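Local coordinates for protein pectate lyase 47 (PDB 1VBL) that probably cleaves pectate in plant cell walls by calcium-dependent beta-elimination, as a secreted, thermostable enzyme of polysaccharide lyase family 1, at residues F207-H212 against T249-V254; N277-V282 against Y297-E302; P287-G292 against S321-Q326. One frame throughout, in Å; residues are numbered along the deposited sequence.

Contact 1: residues F207-H212 against T249-V254; sequences FTDGDH and TNHDKV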
loop_
_atom_site.group_PDB
_atom_site.type_symbol
_atom_site.label_atom_id
_atom_site.label_comp_id
_atom_site.label_asym_id
_atom_site.label_seq_id
_atom_site.Cartn_x
_atom_site.Cartn_y
_atom_site.Cartn_z
ATOM N N PHE A 207 3.933 -5.221 -6.162
ATOM C CA PHE A 207 3.673 -5.562 -4.768
ATOM C C PHE A 207 2.970 -6.908 -4.739
ATOM O O PHE A 207 1.958 -7.091 -5.409
ATOM C CB PHE A 207 2.782 -4.495 -4.132
ATOM C CG PHE A 207 3.411 -3.130 -4.081
ATOM C CD1 PHE A 207 4.144 -2.727 -2.967
ATOM C CD2 PHE A 207 3.285 -2.251 -5.155
ATOM C CE1 PHE A 207 4.742 -1.469 -2.920
ATOM C CE2 PHE A 207 3.879 -0.990 -5.121
ATOM C CZ PHE A 207 4.608 -0.597 -4.002
ATOM N N THR A 208 3.511 -7.847 -3.968
ATOM C CA THR A 208 2.923 -9.180 -3.874
ATOM C C THR A 208 3.306 -9.844 -2.562
ATOM O O THR A 208 4.345 -9.525 -1.989
ATOM C CB THR A 208 3.422 -10.093 -5.017
ATOM O OG1 THR A 208 2.846 -11.399 -4.874
ATOM C CG2 THR A 208 4.947 -10.222 -4.978
ATOM N N ASP A 209 2.465 -10.749 -2.070
ATOM C CA ASP A 209 2.811 -11.461 -0.847
ATOM C C ASP A 209 3.817 -12.547 -1.236
ATOM O O ASP A 209 4.412 -13.201 -0.380
ATOM C CB ASP A 209 1.564 -12.065 -0.185
ATOM C CG ASP A 209 0.734 -11.017 0.546
ATOM O OD1 ASP A 209 1.169 -9.843 0.591
ATOM O OD2 ASP A 209 -0.345 -11.360 1.080
ATOM N N GLY A 210 4.001 -12.713 -2.545
ATOM C CA GLY A 210 4.956 -13.675 -3.079
ATOM C C GLY A 210 4.942 -15.091 -2.536
ATOM O O GLY A 210 3.917 -15.769 -2.573
ATOM N N ASP A 211 6.094 -15.538 -2.037
ATOM C CA ASP A 211 6.237 -16.887 -1.494
ATOM C C ASP A 211 5.530 -17.112 -0.164
ATOM O O ASP A 211 5.575 -18.219 0.379
ATOM C CB ASP A 211 7.720 -17.250 -1.338
ATOM C CG ASP A 211 8.446 -17.327 -2.667
ATOM O OD1 ASP A 211 7.813 -17.721 -3.666
ATOM O OD2 ASP A 211 9.653 -17.010 -2.712
ATOM N N HIS A 212 4.874 -16.082 0.365
ATOM C CA HIS A 212 4.179 -16.229 1.639
ATOM C C HIS A 212 2.738 -15.737 1.615
ATOM O O HIS A 212 2.377 -14.813 2.342
ATOM C CB HIS A 212 4.952 -15.505 2.741
ATOM C CG HIS A 212 6.365 -15.969 2.873
ATOM N ND1 HIS A 212 6.690 -17.260 3.232
ATOM C CD2 HIS A 212 7.537 -15.339 2.628
ATOM C CE1 HIS A 212 8.002 -17.405 3.201
ATOM N NE2 HIS A 212 8.539 -16.255 2.837
ATOM N N THR A 249 -0.714 -7.379 -6.432
ATOM C CA THR A 249 -1.304 -8.692 -6.600
ATOM C C THR A 249 -1.073 -9.585 -5.389
ATOM O O THR A 249 -0.173 -9.333 -4.577
ATOM C CB THR A 249 -0.719 -9.373 -7.872
ATOM O OG1 THR A 249 -1.453 -10.566 -8.171
ATOM C CG2 THR A 249 0.746 -9.727 -7.655
ATOM N N ASN A 250 -1.904 -10.618 -5.274
ATOM C CA ASN A 250 -1.816 -11.597 -4.190
ATOM C C ASN A 250 -1.562 -10.938 -2.842
ATOM O O ASN A 250 -0.514 -11.132 -2.220
ATOM C CB ASN A 250 -0.709 -12.610 -4.492
ATOM C CG ASN A 250 -0.924 -13.329 -5.814
ATOM O OD1 ASN A 250 -2.058 -13.569 -6.224
ATOM N ND2 ASN A 250 0.167 -13.688 -6.477
ATOM N N HIS A 251 -2.546 -10.170 -2.393
ATOM C CA HIS A 251 -2.451 -9.452 -1.134
ATOM C C HIS A 251 -3.859 -9.103 -0.680
ATOM O O HIS A 251 -4.759 -8.933 -1.499
ATOM C CB HIS A 251 -1.637 -8.171 -1.334
ATOM C CG HIS A 251 -1.376 -7.410 -0.070
ATOM N ND1 HIS A 251 -0.401 -7.777 0.832
ATOM C CD2 HIS A 251 -1.957 -6.294 0.434
ATOM C CE1 HIS A 251 -0.391 -6.919 1.839
ATOM N NE2 HIS A 251 -1.325 -6.011 1.623
ATOM N N ASP A 252 -4.038 -8.973 0.628
ATOM C CA ASP A 252 -5.340 -8.656 1.193
ATOM C C ASP A 252 -5.662 -7.154 1.171
ATOM O O ASP A 252 -6.373 -6.677 0.280
ATOM C CB ASP A 252 -5.411 -9.206 2.626
ATOM C CG ASP A 252 -6.719 -8.888 3.312
ATOM O OD1 ASP A 252 -7.665 -8.462 2.622
ATOM O OD2 ASP A 252 -6.803 -9.073 4.547
ATOM N N LYS A 253 -5.131 -6.420 2.147
ATOM C CA LYS A 253 -5.367 -4.979 2.274
ATOM C C LYS A 253 -4.295 -4.194 1.521
ATOM O O LYS A 253 -3.186 -4.008 2.016
ATOM C CB LYS A 253 -5.353 -4.589 3.752
ATOM C CG LYS A 253 -6.372 -5.349 4.599
ATOM C CD LYS A 253 -6.330 -4.881 6.045
ATOM C CE LYS A 253 -7.411 -5.543 6.888
ATOM N NZ LYS A 253 -7.162 -6.994 7.125
ATOM N N VAL A 254 -4.643 -3.712 0.334
ATOM C CA VAL A 254 -3.688 -3.008 -0.507
ATOM C C VAL A 254 -3.308 -1.577 -0.135
ATOM O O VAL A 254 -2.188 -1.330 0.318
ATOM C CB VAL A 254 -4.157 -3.021 -1.984
ATOM C CG1 VAL A 254 -3.132 -2.320 -2.866
ATOM C CG2 VAL A 254 -4.356 -4.458 -2.446
HETATM O O HOH W 1 3.150 -12.974 -6.996
HETATM O O HOH W 2 -2.169 -10.037 2.592
#
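D209 meets H251 where two successive coils of the parallel beta-helix leave their strands, and the carboxylate of D209 bonds to the imidazole. D209 has CG anti to its own carbonyl carbon (chi1 -77°), which swings the acid across the 249-254 chain. Its CB lies 3.1 Å from N250 O, and CG is packed almost equally close to that same carbonyl oxygen. At the tip the two oxygens part company. OD1 takes the ring N-H of H251, with ND1 2.6 Å from OD1 and the hydrogen on the straight line between them. The oxygen sits in the imidazole plane and is met on its syn side, somewhat out of the carboxylate plane, while carboxylate and ring planes stand 78° apart. OD2 accepts from a water, 2.7 Å away, that in turn receives D252 N and lies over one face of the H251 ring; Y309 OH adds a weak bond.

Main-chain bonds join the two segments beside this pair. T249 N gives a straight bond to F207 O (2.9 Å), and D209 N a bent one to N250 O. T208 OG1 accepts from G210 N in an ST turn, and a water links this hydroxyl to N250 ND2.

H251 NE2 makes weak bonds to K253 O and D229 O, the latter residue being a calcium ligand. The short, linear bond from ND1 to a carboxylate thus holds the rotation of the imidazole and keeps its NE2 edge turned toward these two carbonyl oxygens.

Contact 2: residues N277-V282 against Y297-E302; sequences NYYKNV and YNNYYE
Y279 lays its ring alongside that of Y301, the planes only 6° apart but slid so far that overlap is slight; CD1 of Y279 comes 3.4 Å from CE2 of Y301. Like side chains line up coil upon coil in this way in the parallel beta-helix, and F330 stacks on Y301 beyond. Strands 278-280 and 300-302 run parallel in exact register, tied by bonds such as E302 N to Y279 O (2.7 Å). N277 and N299 are successive steps of an asparagine ladder: the two amides lie side by side with nearly parallel planes, and N299 OD1 accepts from both N277 N and N277 ND2, while N277 OD1 receives N246 N.

On the other face Y278 and Y300 lie side by side, their rings oblique to each other. E302, its CG anti to the backbone N (chi1 178°), brings its carboxylate to the hydroxyl ends of both tyrosines, nearly perpendicular to the Y278 ring, and also pairs with K280 in a salt bridge whose length is doubtfully short. With an alanine here, the K280 ammonium would probably lose this countercharge and the Y278 and Y300 hydroxyls this acceptor. Y278 OH meets OE2 of E302 at 2.9 Å from above the carboxylate plane, whereas Y300 OH approaches E302 OE1 on its anti side at 2.6 Å.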
loop_
_atom_site.group_PDB
_atom_site.type_symbol
_atom_site.label_atom_id
_atom_site.label_comp_id
_atom_site.label_asym_id
_atom_site.label_seq_id
_atom_site.Cartn_x
_atom_site.Cartn_y
_atom_site.Cartn_z
ATOM N N ASN A 277 -2.546 1.445 -12.642
ATOM C CA ASN A 277 -2.066 0.401 -11.757
ATOM C C ASN A 277 -2.816 -0.870 -12.112
ATOM O O ASN A 277 -3.956 -0.827 -12.579
ATOM C CB ASN A 277 -2.306 0.779 -10.291
ATOM C CG ASN A 277 -1.492 1.988 -9.871
ATOM O OD1 ASN A 277 -0.263 1.932 -9.805
ATOM N ND2 ASN A 277 -2.174 3.093 -9.599
ATOM N N TYR A 278 -2.157 -1.996 -11.895
ATOM C CA TYR A 278 -2.721 -3.301 -12.193
ATOM C C TYR A 278 -3.039 -4.003 -10.872
ATOM O O TYR A 278 -2.128 -4.427 -10.159
ATOM C CB TYR A 278 -1.686 -4.099 -12.990
ATOM C CG TYR A 278 -2.144 -5.393 -13.634
ATOM C CD1 TYR A 278 -1.284 -6.089 -14.483
ATOM C CD2 TYR A 278 -3.412 -5.934 -13.393
ATOM C CE1 TYR A 278 -1.660 -7.285 -15.079
ATOM C CE2 TYR A 278 -3.803 -7.145 -13.989
ATOM C CZ TYR A 278 -2.913 -7.811 -14.831
ATOM O OH TYR A 278 -3.259 -8.999 -15.436
ATOM N N TYR A 279 -4.326 -4.094 -10.535
ATOM C CA TYR A 279 -4.748 -4.776 -9.315
ATOM C C TYR A 279 -5.212 -6.158 -9.751
ATOM O O TYR A 279 -6.195 -6.289 -10.482
ATOM C CB TYR A 279 -5.901 -4.035 -8.628
ATOM C CG TYR A 279 -5.537 -2.646 -8.160
ATOM C CD1 TYR A 279 -5.658 -1.551 -9.013
ATOM C CD2 TYR A 279 -5.045 -2.429 -6.870
ATOM C CE1 TYR A 279 -5.303 -0.275 -8.600
ATOM C CE2 TYR A 279 -4.679 -1.152 -6.447
ATOM C CZ TYR A 279 -4.813 -0.081 -7.319
ATOM O OH TYR A 279 -4.472 1.189 -6.916
ATOM N N LYS A 280 -4.500 -7.185 -9.304
ATOM C CA LYS A 280 -4.826 -8.550 -9.689
ATOM C C LYS A 280 -4.922 -9.498 -8.505
ATOM O O LYS A 280 -3.951 -9.722 -7.779
ATOM C CB LYS A 280 -3.781 -9.072 -10.680
ATOM C CG LYS A 280 -4.021 -10.507 -11.153
ATOM C CD LYS A 280 -3.016 -10.897 -12.229
ATOM C CE LYS A 280 -3.193 -12.343 -12.672
ATOM N NZ LYS A 280 -4.555 -12.616 -13.209
ATOM N N ASN A 281 -6.111 -10.054 -8.324
ATOM C CA ASN A 281 -6.354 -10.993 -7.251
ATOM C C ASN A 281 -5.945 -10.461 -5.881
ATOM O O ASN A 281 -5.134 -11.071 -5.172
ATOM C CB ASN A 281 -5.651 -12.321 -7.564
ATOM C CG ASN A 281 -6.177 -12.960 -8.842
ATOM O OD1 ASN A 281 -7.354 -12.820 -9.165
ATOM N ND2 ASN A 281 -5.313 -13.666 -9.567
ATOM N N VAL A 282 -6.501 -9.303 -5.533
ATOM C CA VAL A 282 -6.272 -8.694 -4.229
ATOM C C VAL A 282 -7.653 -8.650 -3.569
ATOM O O VAL A 282 -8.669 -8.870 -4.232
ATOM C CB VAL A 282 -5.645 -7.284 -4.337
ATOM C CG1 VAL A 282 -4.180 -7.412 -4.754
ATOM C CG2 VAL A 282 -6.409 -6.433 -5.350
ATOM N N TYR A 297 -7.793 6.867 -11.994
ATOM C CA TYR A 297 -8.092 6.693 -13.407
ATOM C C TYR A 297 -7.213 5.705 -14.159
ATOM O O TYR A 297 -6.063 5.469 -13.796
ATOM C CB TYR A 297 -8.075 8.061 -14.112
ATOM C CG TYR A 297 -6.709 8.650 -14.395
ATOM C CD1 TYR A 297 -6.045 8.379 -15.596
ATOM C CD2 TYR A 297 -6.093 9.512 -13.482
ATOM C CE1 TYR A 297 -4.808 8.957 -15.885
ATOM C CE2 TYR A 297 -4.850 10.096 -13.762
ATOM C CZ TYR A 297 -4.217 9.812 -14.967
ATOM O OH TYR A 297 -2.994 10.383 -15.247
ATOM N N ASN A 298 -7.783 5.118 -15.206
ATOM C CA ASN A 298 -7.070 4.166 -16.046
ATOM C C ASN A 298 -6.442 2.997 -15.294
ATOM O O ASN A 298 -5.372 2.519 -15.668
ATOM C CB ASN A 298 -5.986 4.894 -16.843
ATOM C CG ASN A 298 -6.549 5.731 -17.979
ATOM O OD1 ASN A 298 -5.835 6.539 -18.572
ATOM N ND2 ASN A 298 -7.828 5.536 -18.294
ATOM N N ASN A 299 -7.093 2.541 -14.230
ATOM C CA ASN A 299 -6.565 1.406 -13.487
ATOM C C ASN A 299 -7.278 0.164 -13.989
ATOM O O ASN A 299 -8.423 0.240 -14.436
ATOM C CB ASN A 299 -6.806 1.580 -11.989
ATOM C CG ASN A 299 -6.013 2.730 -11.410
ATOM O OD1 ASN A 299 -4.784 2.662 -11.299
ATOM N ND2 ASN A 299 -6.710 3.803 -11.053
ATOM N N TYR A 300 -6.589 -0.970 -13.933
ATOM C CA TYR A 300 -7.156 -2.236 -14.369
ATOM C C TYR A 300 -7.245 -3.165 -13.157
ATOM O O TYR A 300 -6.238 -3.428 -12.496
ATOM C CB TYR A 300 -6.275 -2.854 -15.459
ATOM C CG TYR A 300 -6.745 -4.217 -15.929
ATOM C CD1 TYR A 300 -8.069 -4.426 -16.313
ATOM C CD2 TYR A 300 -5.862 -5.297 -15.991
ATOM C CE1 TYR A 300 -8.510 -5.680 -16.747
ATOM C CE2 TYR A 300 -6.289 -6.557 -16.420
ATOM C CZ TYR A 300 -7.611 -6.741 -16.795
ATOM O OH TYR A 300 -8.040 -7.983 -17.198
ATOM N N TYR A 301 -8.457 -3.631 -12.862
ATOM C CA TYR A 301 -8.707 -4.517 -11.724
ATOM C C TYR A 301 -9.135 -5.862 -12.299
ATOM O O TYR A 301 -10.102 -5.939 -13.056
ATOM C CB TYR A 301 -9.821 -3.955 -10.832
ATOM C CG TYR A 301 -9.604 -2.525 -10.383
ATOM C CD1 TYR A 301 -9.836 -1.459 -11.251
ATOM C CD2 TYR A 301 -9.165 -2.237 -9.088
ATOM C CE1 TYR A 301 -9.635 -0.141 -10.846
ATOM C CE2 TYR A 301 -8.959 -0.916 -8.673
ATOM C CZ TYR A 301 -9.195 0.122 -9.559
ATOM O OH TYR A 301 -8.975 1.427 -9.177
ATOM N N GLU A 302 -8.421 -6.918 -11.925
ATOM C CA GLU A 302 -8.692 -8.245 -12.461
ATOM C C GLU A 302 -8.787 -9.269 -11.343
ATOM O O GLU A 302 -7.856 -9.422 -10.553
ATOM C CB GLU A 302 -7.566 -8.596 -13.438
ATOM C CG GLU A 302 -7.617 -9.964 -14.070
ATOM C CD GLU A 302 -6.434 -10.175 -14.995
ATOM O OE1 GLU A 302 -6.501 -9.758 -16.172
ATOM O OE2 GLU A 302 -5.424 -10.740 -14.536
HETATM O O HOH W 3 -6.951 2.419 -7.624
#

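Contact 3: residues P287-G292 against S321-Q326; sequences PRVRFG and SQIYAQ
F291 and S321 bring their backbones together, their CA atoms 4.3 Å apart, at corners where each chain passes from one strand to the next. Here the two segments share one main-chain hydrogen bond: Q322 N gives to G292 O over 2.9 Å, the donor standing 41° above the carbonyl plane. On its own side the 287-292 segment is folded sharply, F291 taking a positive phi (77°) and G292 N bonding back to R290 O, so that the G292 carbonyl is presented to Q322.

V289 carries the apolar part. Its methyl CG1 meets S321 CB at 3.7 Å. CG2, on the other branch, faces CG1 and CD1 of I323, and the tip of the isoleucine also approaches CB of V289 (CD1 to CB 4.1 Å). The two side chains cross at a slant. I296 and V317, beside I323, extend this hydrophobic packing. Separately, the carbonyl oxygen of V289 lies 3.4 Å from S321 CB.

The pairing belongs to the parallel beta-helix of the pectate lyases: 287-292 and 321-326 lie on successive coils, and equivalent corners stack, with the ring of F291 meeting that of F320. Away from the 321-326 segment, R290 forms a salt bridge with D261; its place on the calcium side of the helix is consistent with a surface for polyanionic pectate. R288 NH1 lies 3.2 Å above the R290 guanidinium, over its centre.

Q322 crosses the corner through water. Its side chain runs out extended beyond CG, and at its tip NE2 gives to a water 2.7 Å away, which donates in turn to F291 O at 3.0 Å.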
loop_
_atom_site.group_PDB
_atom_site.type_symbol
_atom_site.label_atom_id
_atom_site.label_comp_id
_atom_site.label_asym_id
_atom_site.label_seq_id
_atom_site.Cartn_x
_atom_site.Cartn_y
_atom_site.Cartn_z
ATOM N N PRO A 287 -8.337 2.083 -3.761
ATOM C CA PRO A 287 -7.964 2.196 -2.351
ATOM C C PRO A 287 -9.187 2.463 -1.468
ATOM O O PRO A 287 -10.304 2.557 -1.966
ATOM C CB PRO A 287 -7.045 3.400 -2.365
ATOM C CG PRO A 287 -7.820 4.333 -3.270
ATOM C CD PRO A 287 -8.331 3.417 -4.395
ATOM N N ARG A 288 -8.956 2.577 -0.161
ATOM C CA ARG A 288 -10.009 2.914 0.799
ATOM C C ARG A 288 -9.642 4.351 1.159
ATOM O O ARG A 288 -8.543 4.608 1.648
ATOM C CB ARG A 288 -9.934 2.047 2.051
ATOM C CG ARG A 288 -11.061 2.338 3.049
ATOM C CD ARG A 288 -10.724 1.788 4.430
ATOM N NE ARG A 288 -11.863 1.806 5.350
ATOM C CZ ARG A 288 -12.462 2.902 5.809
ATOM N NH1 ARG A 288 -12.046 4.108 5.441
ATOM N NH2 ARG A 288 -13.482 2.788 6.652
ATOM N N VAL A 289 -10.558 5.283 0.928
ATOM C CA VAL A 289 -10.269 6.696 1.160
ATOM C C VAL A 289 -11.071 7.456 2.208
ATOM O O VAL A 289 -12.271 7.250 2.355
ATOM C CB VAL A 289 -10.426 7.483 -0.160
ATOM C CG1 VAL A 289 -10.045 8.939 0.049
ATOM C CG2 VAL A 289 -9.588 6.839 -1.256
ATOM N N ARG A 290 -10.380 8.352 2.908
ATOM C CA ARG A 290 -10.980 9.239 3.895
ATOM C C ARG A 290 -10.406 10.638 3.599
ATOM O O ARG A 290 -9.214 10.769 3.342
ATOM C CB ARG A 290 -10.572 8.868 5.331
ATOM C CG ARG A 290 -11.117 7.541 5.897
ATOM C CD ARG A 290 -10.617 7.366 7.343
ATOM N NE ARG A 290 -11.273 6.293 8.097
ATOM C CZ ARG A 290 -10.778 5.067 8.275
ATOM N NH1 ARG A 290 -9.607 4.727 7.754
ATOM N NH2 ARG A 290 -11.457 4.175 8.991
ATOM N N PHE A 291 -11.130 11.789 3.474
ATOM C CA PHE A 291 -10.823 13.228 3.435
ATOM C C PHE A 291 -10.251 13.886 2.202
ATOM O O PHE A 291 -10.602 15.024 1.925
ATOM C CB PHE A 291 -9.886 13.585 4.586
ATOM C CG PHE A 291 -10.417 13.196 5.922
ATOM C CD1 PHE A 291 -11.429 13.934 6.529
ATOM C CD2 PHE A 291 -9.950 12.052 6.542
ATOM C CE1 PHE A 291 -11.963 13.527 7.737
ATOM C CE2 PHE A 291 -10.472 11.638 7.742
ATOM C CZ PHE A 291 -11.483 12.371 8.346
ATOM N N GLY A 292 -9.462 12.763 1.452
ATOM C CA GLY A 292 -8.818 13.291 0.273
ATOM C C GLY A 292 -9.480 13.345 -1.077
ATOM O O GLY A 292 -10.373 12.563 -1.395
ATOM N N SER A 321 -14.508 11.678 2.028
ATOM C CA SER A 321 -13.678 11.389 0.867
ATOM C C SER A 321 -14.208 12.111 -0.367
ATOM O O SER A 321 -15.402 12.402 -0.470
ATOM C CB SER A 321 -13.631 9.880 0.612
ATOM O OG SER A 321 -14.939 9.338 0.528
ATOM N N GLN A 322 -13.311 12.413 -1.296
ATOM C CA GLN A 322 -13.697 13.085 -2.526
ATOM C C GLN A 322 -13.060 12.345 -3.694
ATOM O O GLN A 322 -12.194 12.871 -4.398
ATOM C CB GLN A 322 -13.251 14.548 -2.504
ATOM C CG GLN A 322 -13.951 15.390 -1.440
ATOM C CD GLN A 322 -13.584 16.861 -1.524
ATOM O OE1 GLN A 322 -13.852 17.523 -2.527
ATOM N NE2 GLN A 322 -12.964 17.377 -0.468
ATOM N N ILE A 323 -13.494 11.109 -3.887
ATOM C CA ILE A 323 -12.976 10.285 -4.969
ATOM C C ILE A 323 -13.505 10.755 -6.321
ATOM O O ILE A 323 -14.685 11.066 -6.464
ATOM C CB ILE A 323 -13.375 8.806 -4.769
ATOM C CG1 ILE A 323 -12.690 8.254 -3.516
ATOM C CG2 ILE A 323 -13.007 7.989 -6.009
ATOM C CD1 ILE A 323 -13.250 6.925 -3.039
ATOM N N TYR A 324 -12.615 10.814 -7.305
ATOM C CA TYR A 324 -12.982 11.198 -8.664
ATOM C C TYR A 324 -12.385 10.078 -9.515
ATOM O O TYR A 324 -11.180 10.051 -9.763
ATOM C CB TYR A 324 -12.364 12.555 -9.024
ATOM C CG TYR A 324 -12.948 13.207 -10.264
ATOM C CD1 TYR A 324 -12.696 12.690 -11.538
ATOM C CD2 TYR A 324 -13.758 14.342 -10.162
ATOM C CE1 TYR A 324 -13.237 13.290 -12.682
ATOM C CE2 TYR A 324 -14.303 14.949 -11.297
ATOM C CZ TYR A 324 -14.038 14.419 -12.552
ATOM O OH TYR A 324 -14.572 15.018 -13.673
ATOM N N ALA A 325 -13.236 9.143 -9.935
ATOM C CA ALA A 325 -12.806 7.985 -10.719
ATOM C C ALA A 325 -13.139 8.106 -12.204
ATOM O O ALA A 325 -14.274 8.404 -12.572
ATOM C CB ALA A 325 -13.442 6.718 -10.146
ATOM N N GLN A 326 -12.144 7.852 -13.051
ATOM C CA GLN A 326 -12.326 7.942 -14.496
ATOM C C GLN A 326 -11.729 6.786 -15.285
ATOM O O GLN A 326 -10.577 6.405 -15.080
ATOM C CB GLN A 326 -11.683 9.219 -15.045
ATOM C CG GLN A 326 -12.345 10.523 -14.671
ATOM C CD GLN A 326 -11.599 11.704 -15.263
ATOM O OE1 GLN A 326 -10.612 12.177 -14.702
ATOM N NE2 GLN A 326 -12.055 12.169 -16.418
HETATM O O HOH W 4 -13.194 16.489 2.085
#

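All three contacts join neighbouring coils of one beta-helix. Contacts 1 and 2, with centres 13 Å apart, touch directly: T249 OG1 probably bonds to K280 O at 2.7 Å, and V282 packs against H251 and V254. Contacts 2 and 3 alternate along the chain and meet where N298 N lies 3.1 Å from Q326 O, a probable hydrogen bond. Contacts 1 and 3 do not touch, their nearest atoms being about 6 Å apart, yet strands 253-257 and 288-289 are neighbours. Both lie near the site of the calcium held by D190, D229 and D233 without coordinating the ion: the H251 side chain is about 9 Å from it and that of R290 about 10 Å.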